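Local coordinates for protein malate synthase (Haloferax volcanii, PDB 3OYZ) that catalyses the magnesium-dependent Claisen condensation of acetyl-CoA with glyoxylate, and hydrolysis of the resulting malyl-CoA to malate and CoA, in the glyoxylate cycle, at residues Arg95-Gly98 with Phe99-Leu103; Arg242-Met245 with Thr246-Ala250; Ala394-Thr397 with Pro398-Phe402. All blocks are in the same frame, centred on the assembly; numbering follows the deposited sequence.

How the contacts relate
All three contacts are local ones, made within or at the start of a helix. Contacts 1 and 2 lie on helices 92-105 and 238-249 of the TIM barrel, on opposite sides of the chain's centre and about 35 Å apart between centres. Contact 3 belongs to the helical C-terminal part, about 31 Å from contact 1 and 29 Å from contact 2, centre to centre. None touches another. None lines the active site: Gly-98 is about 9 Å from the side chain of Arg-84, the side chain of Arg-244 about 10 Å from the bound pyruvate, and that of Ala-395 about 8 Å from Val-191 and 13 Å from acetyl-CoA. Contacts 2 and 3 also meet neighbouring subunits of the trimer; contact 1 meets none.

Contact 1: residues Arg95-Gly98 with Phe99-Leu103; sequences RYQG and FQHML
Gln-100 lays its side-chain amide over one face of the Tyr-96 ring. The two planes are only 10° apart, and CD of Gln-100 stands 3.6 Å above the ring, displaced toward its rim. The aliphatic part of the glutamine joins in: its CG lies 3.9 Å from the ring centroid in a CH-pi contact. With CG of Tyr-96 anti to the backbone N (chi1 -176°), the ring leans forward along the helix to receive the residue one turn on. Phe-99 meets the same ring more glancingly, its edge turned to the tyrosine and its CD2 4.1 Å from CD1 of Tyr-96.

A second amide-on-ring pair runs beside the first. Gln-97, bent at chi2, sets NE2 3.2 Å above the centre of the His-101 imidazole, with amide and ring planes 16° apart, over a buried ring whose NE2 bonds weakly to Asp-60. Gly-98 is buried and contributes only backbone here: its O accepts from N of Met-102 at 3.0 Å.

Phe-99 also stacks on Phe-136 of helix 127-143, while His-101 touches helix 59-73. Helix 92-105, with these i to i+4 pairs along it, is thus one of the outer helices of the TIM barrel, lying against both neighbours.

Contact 2: residues Arg242-Met245 with Thr246-Ala250; sequences RERM and TDNQA
Arg-244 and Asn-248, one turn apart, form the close-packed inner side of this contact. The arginine chain leaves with CG anti to the backbone N (chi1 173°) and bends at chi2, which brings NE near the carboxamide of Asn-248; OD1 lies at the edge of the guanidinium, and the two planes stand 79° apart. The resulting bond from NE of Arg-244 to OD1 of Asn-248 is weak, 3.3 Å long and well off straight at 131°. Stronger partners lie beyond: NH2 of Arg-244 makes salt bridges to Asp-229 and Glu-190, ND2 of Asn-248 bonds to Asp-229, and its OD1 also accepts from Arg-213.

Met-245 is buried beside this pair and, like Arg-244 and Asn-248, rests on Ile-256 of strand 255-258, a place where a flexible apolar chain fits. Gln-249 runs past the carbonyl of Met-245, its CG 3.1 Å from that O, and its NE2 reaches Ser-270.

The outer side is looser. Arg-242 and Glu-243 are exposed and lie clear of the following turn, and Arg-242 pairs with Glu-266. Asp-247 turns its carboxylate to Arg-213 and Lys-251. Another part meets the second subunit, where Thr-246 packs on Pro-202 and Gln-249 on Met-200.

Asp-229 thus serves both Arg-244 and Asn-248, and the acids probably offset the closeness of Arg-244 to Arg-213. Because Glu-190 lines the pyruvate pocket, Arg-244 probably helps to fix the carboxylate of Glu-190, linking the helix to the active site through charge.

Contact 3: residues Ala394-Thr397 with Pro398-Phe402; sequences AAMT and PISLF
Thr-397 and Pro-398 are joined by a peptide bond and pressed together: CB of the threonine lies 3.4 Å from CD of the proline, tighter than ordinary carbon packing. The torsion of Thr-397 (chi1 -61°) keeps OG1 beside its own backbone N and places the methyl CG2 beside the carbonyl carbon, 3.7 Å from N of Pro-398. The same CD of Pro-398 also lies 3.2 Å from O of Ala-395, in the preceding turn. Having no N-H, Pro-398 cannot donate to that turn, but in the first turn of a helix its nitrogen needs no such partner.

Met-396 supplies the polar grip. Its O receives the N-H of Ser-400 at 2.9 Å in a nearly straight bond, and a weak one from OG of the same serine at 3.3 Å. The small hydroxyl suits this spot because it can fold back on the carbonyl four residues behind while its OG also lies 3.7 Å from CG of Met-396. Helix 389-395, which follows directly on Asp-388, the predicted proton acceptor, gives way here to helix 397-408. Pro-398 sits in the first turn of the new helix, a place where a rigid ring is well tolerated, and the bonding continues from N of Leu-401 to O of Thr-397.

The proline ring packs on Met-200 and on Pro-273 of the third subunit. With a glycine here those contacts, and those of CD with Thr-397 and Ala-395, would be lost, and the start of the helix would probably flex more.

The side chain of Met-396 packs on Met-350 of helix 343-358, and Ile-399 lies on Met-343 and Ile-346 of that same helix. Ser-400 and Leu-401 both pack on Phe-10 of the third subunit.

Contact 1: residues Arg95-Gly98 with Phe99-Leu103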
loop_
_atom_site.group_PDB
_atom_site.type_symbol
_atom_site.label_atom_id
_atom_site.label_comp_id
_atom_site.label_asym_id
_atom_site.label_seq_id
_atom_site.Cartn_x
_atom_site.Cartn_y
_atom_site.Cartn_z
ATOM N N ARG A 95 26.273 9.681 13.309
ATOM C CA ARG A 95 25.780 8.882 14.436
ATOM C C ARG A 95 26.550 9.275 15.689
ATOM O O ARG A 95 26.026 9.328 16.796
ATOM C CB ARG A 95 26.059 7.362 14.137
ATOM C CG ARG A 95 25.074 6.957 12.992
ATOM C CD ARG A 95 24.980 5.419 12.833
ATOM N NE ARG A 95 26.212 4.811 12.348
ATOM C CZ ARG A 95 26.549 4.577 11.081
ATOM N NH1 ARG A 95 25.811 5.036 10.063
ATOM N NH2 ARG A 95 27.666 3.884 10.836
ATOM N N TYR A 96 27.868 9.352 15.551
ATOM C CA TYR A 96 28.712 9.624 16.729
ATOM C C TYR A 96 28.382 11.011 17.309
ATOM O O TYR A 96 28.240 11.155 18.496
ATOM C CB TYR A 96 30.204 9.483 16.363
ATOM C CG TYR A 96 31.156 9.655 17.536
ATOM C CD1 TYR A 96 30.928 9.013 18.748
ATOM C CD2 TYR A 96 32.279 10.469 17.442
ATOM C CE1 TYR A 96 31.773 9.117 19.831
ATOM C CE2 TYR A 96 33.123 10.638 18.568
ATOM C CZ TYR A 96 32.885 9.935 19.733
ATOM O OH TYR A 96 33.648 10.021 20.895
ATOM N N GLN A 97 28.198 11.994 16.449
ATOM C CA GLN A 97 27.818 13.349 16.872
ATOM C C GLN A 97 26.498 13.329 17.645
ATOM O O GLN A 97 26.406 13.920 18.737
ATOM C CB GLN A 97 27.856 14.234 15.632
ATOM C CG GLN A 97 27.406 15.691 15.959
ATOM C CD GLN A 97 28.423 16.402 16.855
ATOM O OE1 GLN A 97 29.294 17.071 16.302
ATOM N NE2 GLN A 97 28.373 16.213 18.193
ATOM N N GLY A 98 25.512 12.523 17.216
ATOM C CA GLY A 98 24.211 12.548 17.887
ATOM C C GLY A 98 24.348 11.841 19.196
ATOM O O GLY A 98 23.822 12.292 20.201
ATOM N N PHE A 99 25.144 10.776 19.228
ATOM C CA PHE A 99 25.386 10.200 20.517
ATOM C C PHE A 99 26.139 11.191 21.467
ATOM O O PHE A 99 25.814 11.233 22.638
ATOM C CB PHE A 99 26.344 9.033 20.284
ATOM C CG PHE A 99 26.889 8.419 21.551
ATOM C CD1 PHE A 99 26.053 7.987 22.549
ATOM C CD2 PHE A 99 28.258 8.277 21.706
ATOM C CE1 PHE A 99 26.538 7.402 23.735
ATOM C CE2 PHE A 99 28.784 7.690 22.863
ATOM C CZ PHE A 99 27.921 7.235 23.878
ATOM N N GLN A 100 27.209 11.845 21.026
ATOM C CA GLN A 100 27.890 12.754 21.985
ATOM C C GLN A 100 26.979 13.850 22.533
ATOM O O GLN A 100 26.979 14.111 23.731
ATOM C CB GLN A 100 29.092 13.441 21.352
ATOM C CG GLN A 100 30.052 12.520 20.629
ATOM C CD GLN A 100 31.135 13.311 19.862
ATOM O OE1 GLN A 100 31.036 13.523 18.649
ATOM N NE2 GLN A 100 32.183 13.738 20.572
ATOM N N HIS A 101 26.149 14.417 21.663
ATOM C CA HIS A 101 25.130 15.383 22.113
ATOM C C HIS A 101 24.177 14.768 23.100
ATOM O O HIS A 101 23.878 15.474 24.069
ATOM C CB HIS A 101 24.440 16.165 20.974
ATOM C CG HIS A 101 25.330 17.191 20.325
ATOM N ND1 HIS A 101 25.176 17.644 19.029
ATOM C CD2 HIS A 101 26.417 17.847 20.813
ATOM C CE1 HIS A 101 26.104 18.549 18.745
ATOM N NE2 HIS A 101 26.851 18.693 19.821
ATOM N N MET A 102 23.730 13.499 22.973
ATOM C CA MET A 102 22.753 13.000 23.921
ATOM C C MET A 102 23.429 12.790 25.237
ATOM O O MET A 102 22.800 12.867 26.323
ATOM C CB MET A 102 22.202 11.565 23.597
ATOM C CG MET A 102 21.372 11.475 22.355
ATOM S SD MET A 102 20.569 9.849 21.996
ATOM C CE MET A 102 20.435 9.195 23.609
ATOM N N LEU A 103 24.691 12.382 25.129
ATOM C CA LEU A 103 25.431 12.133 26.349
ATOM C C LEU A 103 25.552 13.480 27.173
ATOM O O LEU A 103 25.334 13.482 28.389
ATOM C CB LEU A 103 26.795 11.594 25.938
ATOM C CG LEU A 103 27.746 11.053 27.016
ATOM C CD1 LEU A 103 27.202 9.853 27.809
ATOM C CD2 LEU A 103 29.115 10.758 26.388
#

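Contact 2: residues Arg242-Met245 with Thr246-Ala250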
loop_
_atom_site.group_PDB
_atom_site.type_symbol
_atom_site.label_atom_id
_atom_site.label_comp_id
_atom_site.label_asym_id
_atom_site.label_seq_id
_atom_site.Cartn_x
_atom_site.Cartn_y
_atom_site.Cartn_z
ATOM N N ARG A 242 -6.153 20.655 7.844
ATOM C CA ARG A 242 -7.288 19.925 8.398
ATOM C C ARG A 242 -7.676 18.707 7.581
ATOM O O ARG A 242 -7.973 17.665 8.160
ATOM C CB ARG A 242 -8.580 20.768 8.530
ATOM C CG ARG A 242 -8.546 21.803 9.627
ATOM C CD ARG A 242 -9.719 22.771 9.425
ATOM N NE ARG A 242 -9.603 23.749 10.492
ATOM C CZ ARG A 242 -10.317 24.862 10.577
ATOM N NH1 ARG A 242 -11.227 25.118 9.646
ATOM N NH2 ARG A 242 -10.124 25.687 11.603
ATOM N N GLU A 243 -7.744 18.854 6.266
ATOM C CA GLU A 243 -8.094 17.733 5.378
ATOM C C GLU A 243 -7.039 16.583 5.471
ATOM O O GLU A 243 -7.406 15.400 5.402
ATOM C CB GLU A 243 -8.076 18.246 3.929
ATOM C CG GLU A 243 -9.314 19.132 3.645
ATOM C CD GLU A 243 -9.289 19.750 2.245
ATOM O OE1 GLU A 243 -8.253 19.664 1.532
ATOM O OE2 GLU A 243 -10.315 20.363 1.866
ATOM N N ARG A 244 -5.755 16.941 5.582
ATOM C CA ARG A 244 -4.686 15.931 5.736
ATOM C C ARG A 244 -4.882 15.187 7.061
ATOM O O ARG A 244 -4.799 13.951 7.130
ATOM C CB ARG A 244 -3.315 16.609 5.685
ATOM C CG ARG A 244 -2.181 15.631 6.009
ATOM C CD ARG A 244 -2.297 14.419 4.980
ATOM N NE ARG A 244 -1.001 13.763 5.023
ATOM C CZ ARG A 244 -0.052 13.887 4.116
ATOM N NH1 ARG A 244 -0.244 14.559 2.961
ATOM N NH2 ARG A 244 1.098 13.332 4.431
ATOM N N MET A 245 -5.172 15.907 8.139
ATOM C CA MET A 245 -5.376 15.233 9.439
ATOM C C MET A 245 -6.546 14.280 9.412
ATOM O O MET A 245 -6.454 13.176 9.945
ATOM C CB MET A 245 -5.555 16.239 10.580
ATOM C CG MET A 245 -4.210 16.933 10.846
ATOM S SD MET A 245 -4.497 18.062 12.300
ATOM C CE MET A 245 -5.315 19.466 11.528
ATOM N N THR A 246 -7.638 14.688 8.765
ATOM C CA THR A 246 -8.786 13.809 8.607
ATOM C C THR A 246 -8.414 12.587 7.781
ATOM O O THR A 246 -8.813 11.497 8.164
ATOM C CB THR A 246 -9.944 14.535 7.921
ATOM O OG1 THR A 246 -10.355 15.601 8.780
ATOM C CG2 THR A 246 -11.075 13.572 7.709
ATOM N N ASP A 247 -7.707 12.777 6.669
ATOM C CA ASP A 247 -7.221 11.631 5.886
ATOM C C ASP A 247 -6.312 10.682 6.714
ATOM O O ASP A 247 -6.533 9.481 6.712
ATOM C CB ASP A 247 -6.450 12.160 4.683
ATOM C CG ASP A 247 -6.337 11.122 3.579
ATOM O OD1 ASP A 247 -7.352 10.883 2.895
ATOM O OD2 ASP A 247 -5.274 10.497 3.380
ATOM N N ASN A 248 -5.366 11.218 7.487
ATOM C CA ASN A 248 -4.554 10.455 8.446
ATOM C C ASN A 248 -5.338 9.666 9.461
ATOM O O ASN A 248 -5.071 8.480 9.616
ATOM C CB ASN A 248 -3.570 11.321 9.255
ATOM C CG ASN A 248 -2.574 12.009 8.385
ATOM O OD1 ASN A 248 -2.365 11.649 7.194
ATOM N ND2 ASN A 248 -1.930 13.016 8.964
ATOM N N GLN A 249 -6.345 10.274 10.081
ATOM C CA GLN A 249 -7.116 9.664 11.158
ATOM C C GLN A 249 -7.844 8.455 10.552
ATOM O O GLN A 249 -8.100 7.466 11.253
ATOM C CB GLN A 249 -8.092 10.709 11.763
ATOM C CG GLN A 249 -7.337 11.781 12.624
ATOM C CD GLN A 249 -8.095 13.133 12.733
ATOM O OE1 GLN A 249 -9.279 13.206 12.416
ATOM N NE2 GLN A 249 -7.419 14.168 13.173
ATOM N N ALA A 250 -8.204 8.517 9.286
ATOM C CA ALA A 250 -8.895 7.344 8.696
ATOM C C ALA A 250 -7.944 6.167 8.412
ATOM O O ALA A 250 -8.423 5.066 8.124
ATOM C CB ALA A 250 -9.651 7.700 7.431
#

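Contact 3: residues Ala394-Thr397 with Pro398-Phe402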
loop_
_atom_site.group_PDB
_atom_site.type_symbol
_atom_site.label_atom_id
_atom_site.label_comp_id
_atom_site.label_asym_id
_atom_site.label_seq_id
_atom_site.Cartn_x
_atom_site.Cartn_y
_atom_site.Cartn_z
ATOM N N ALA A 394 15.243 17.286 -1.540
ATOM C CA ALA A 394 14.116 16.802 -2.366
ATOM C C ALA A 394 13.884 17.537 -3.666
ATOM O O ALA A 394 13.495 16.925 -4.673
ATOM C CB ALA A 394 12.782 16.740 -1.574
ATOM N N ALA A 395 14.063 18.863 -3.637
ATOM C CA ALA A 395 13.880 19.689 -4.854
ATOM C C ALA A 395 14.888 19.344 -5.953
ATOM O O ALA A 395 14.657 19.657 -7.098
ATOM C CB ALA A 395 14.041 21.208 -4.535
ATOM N N MET A 396 16.042 18.783 -5.611
ATOM C CA MET A 396 17.140 18.579 -6.557
ATOM C C MET A 396 16.844 17.445 -7.546
ATOM O O MET A 396 17.499 17.334 -8.577
ATOM C CB MET A 396 18.394 18.237 -5.764
ATOM C CG MET A 396 19.663 18.350 -6.598
ATOM S SD MET A 396 21.069 18.188 -5.498
ATOM C CE MET A 396 20.422 18.722 -3.906
ATOM N N THR A 397 15.882 16.568 -7.249
ATOM C CA THR A 397 15.662 15.412 -8.150
ATOM C C THR A 397 15.481 15.698 -9.630
ATOM O O THR A 397 16.146 15.067 -10.438
ATOM C CB THR A 397 14.544 14.475 -7.615
ATOM O OG1 THR A 397 15.030 14.029 -6.352
ATOM C CG2 THR A 397 14.300 13.285 -8.542
ATOM N N PRO A 398 14.604 16.645 -10.006
ATOM C CA PRO A 398 14.472 16.932 -11.441
ATOM C C PRO A 398 15.781 17.413 -12.080
ATOM O O PRO A 398 16.037 17.062 -13.227
ATOM C CB PRO A 398 13.353 17.971 -11.523
ATOM C CG PRO A 398 12.996 18.350 -10.134
ATOM C CD PRO A 398 13.661 17.404 -9.155
ATOM N N ILE A 399 16.648 18.075 -11.309
ATOM C CA ILE A 399 17.989 18.445 -11.751
ATOM C C ILE A 399 18.955 17.251 -11.860
ATOM O O ILE A 399 19.662 17.158 -12.866
ATOM C CB ILE A 399 18.667 19.476 -10.800
ATOM C CG1 ILE A 399 17.814 20.736 -10.648
ATOM C CG2 ILE A 399 20.111 19.806 -11.273
ATOM C CD1 ILE A 399 17.075 21.137 -11.908
ATOM N N SER A 400 19.019 16.389 -10.831
ATOM C CA SER A 400 19.844 15.185 -10.888
ATOM C C SER A 400 19.469 14.295 -12.056
ATOM O O SER A 400 20.333 13.720 -12.678
ATOM C CB SER A 400 19.754 14.360 -9.599
ATOM O OG SER A 400 20.055 15.216 -8.522
ATOM N N LEU A 401 18.185 14.220 -12.387
ATOM C CA LEU A 401 17.776 13.468 -13.532
ATOM C C LEU A 401 18.273 14.165 -14.805
ATOM O O LEU A 401 18.760 13.494 -15.700
ATOM C CB LEU A 401 16.257 13.351 -13.566
ATOM C CG LEU A 401 15.838 12.968 -14.963
ATOM C CD1 LEU A 401 15.948 11.517 -15.213
ATOM C CD2 LEU A 401 14.422 13.366 -15.260
ATOM N N PHE A 402 18.078 15.470 -14.911
ATOM C CA PHE A 402 18.554 16.178 -16.105
ATOM C C PHE A 402 20.055 15.913 -16.278
ATOM O O PHE A 402 20.512 15.485 -17.330
ATOM C CB PHE A 402 18.301 17.696 -16.010
ATOM C CG PHE A 402 18.962 18.449 -17.142
ATOM C CD1 PHE A 402 18.332 18.544 -18.370
ATOM C CD2 PHE A 402 20.263 18.930 -17.019
ATOM C CE1 PHE A 402 18.945 19.188 -19.457
ATOM C CE2 PHE A 402 20.896 19.589 -18.098
ATOM C CZ PHE A 402 20.258 19.678 -19.316
#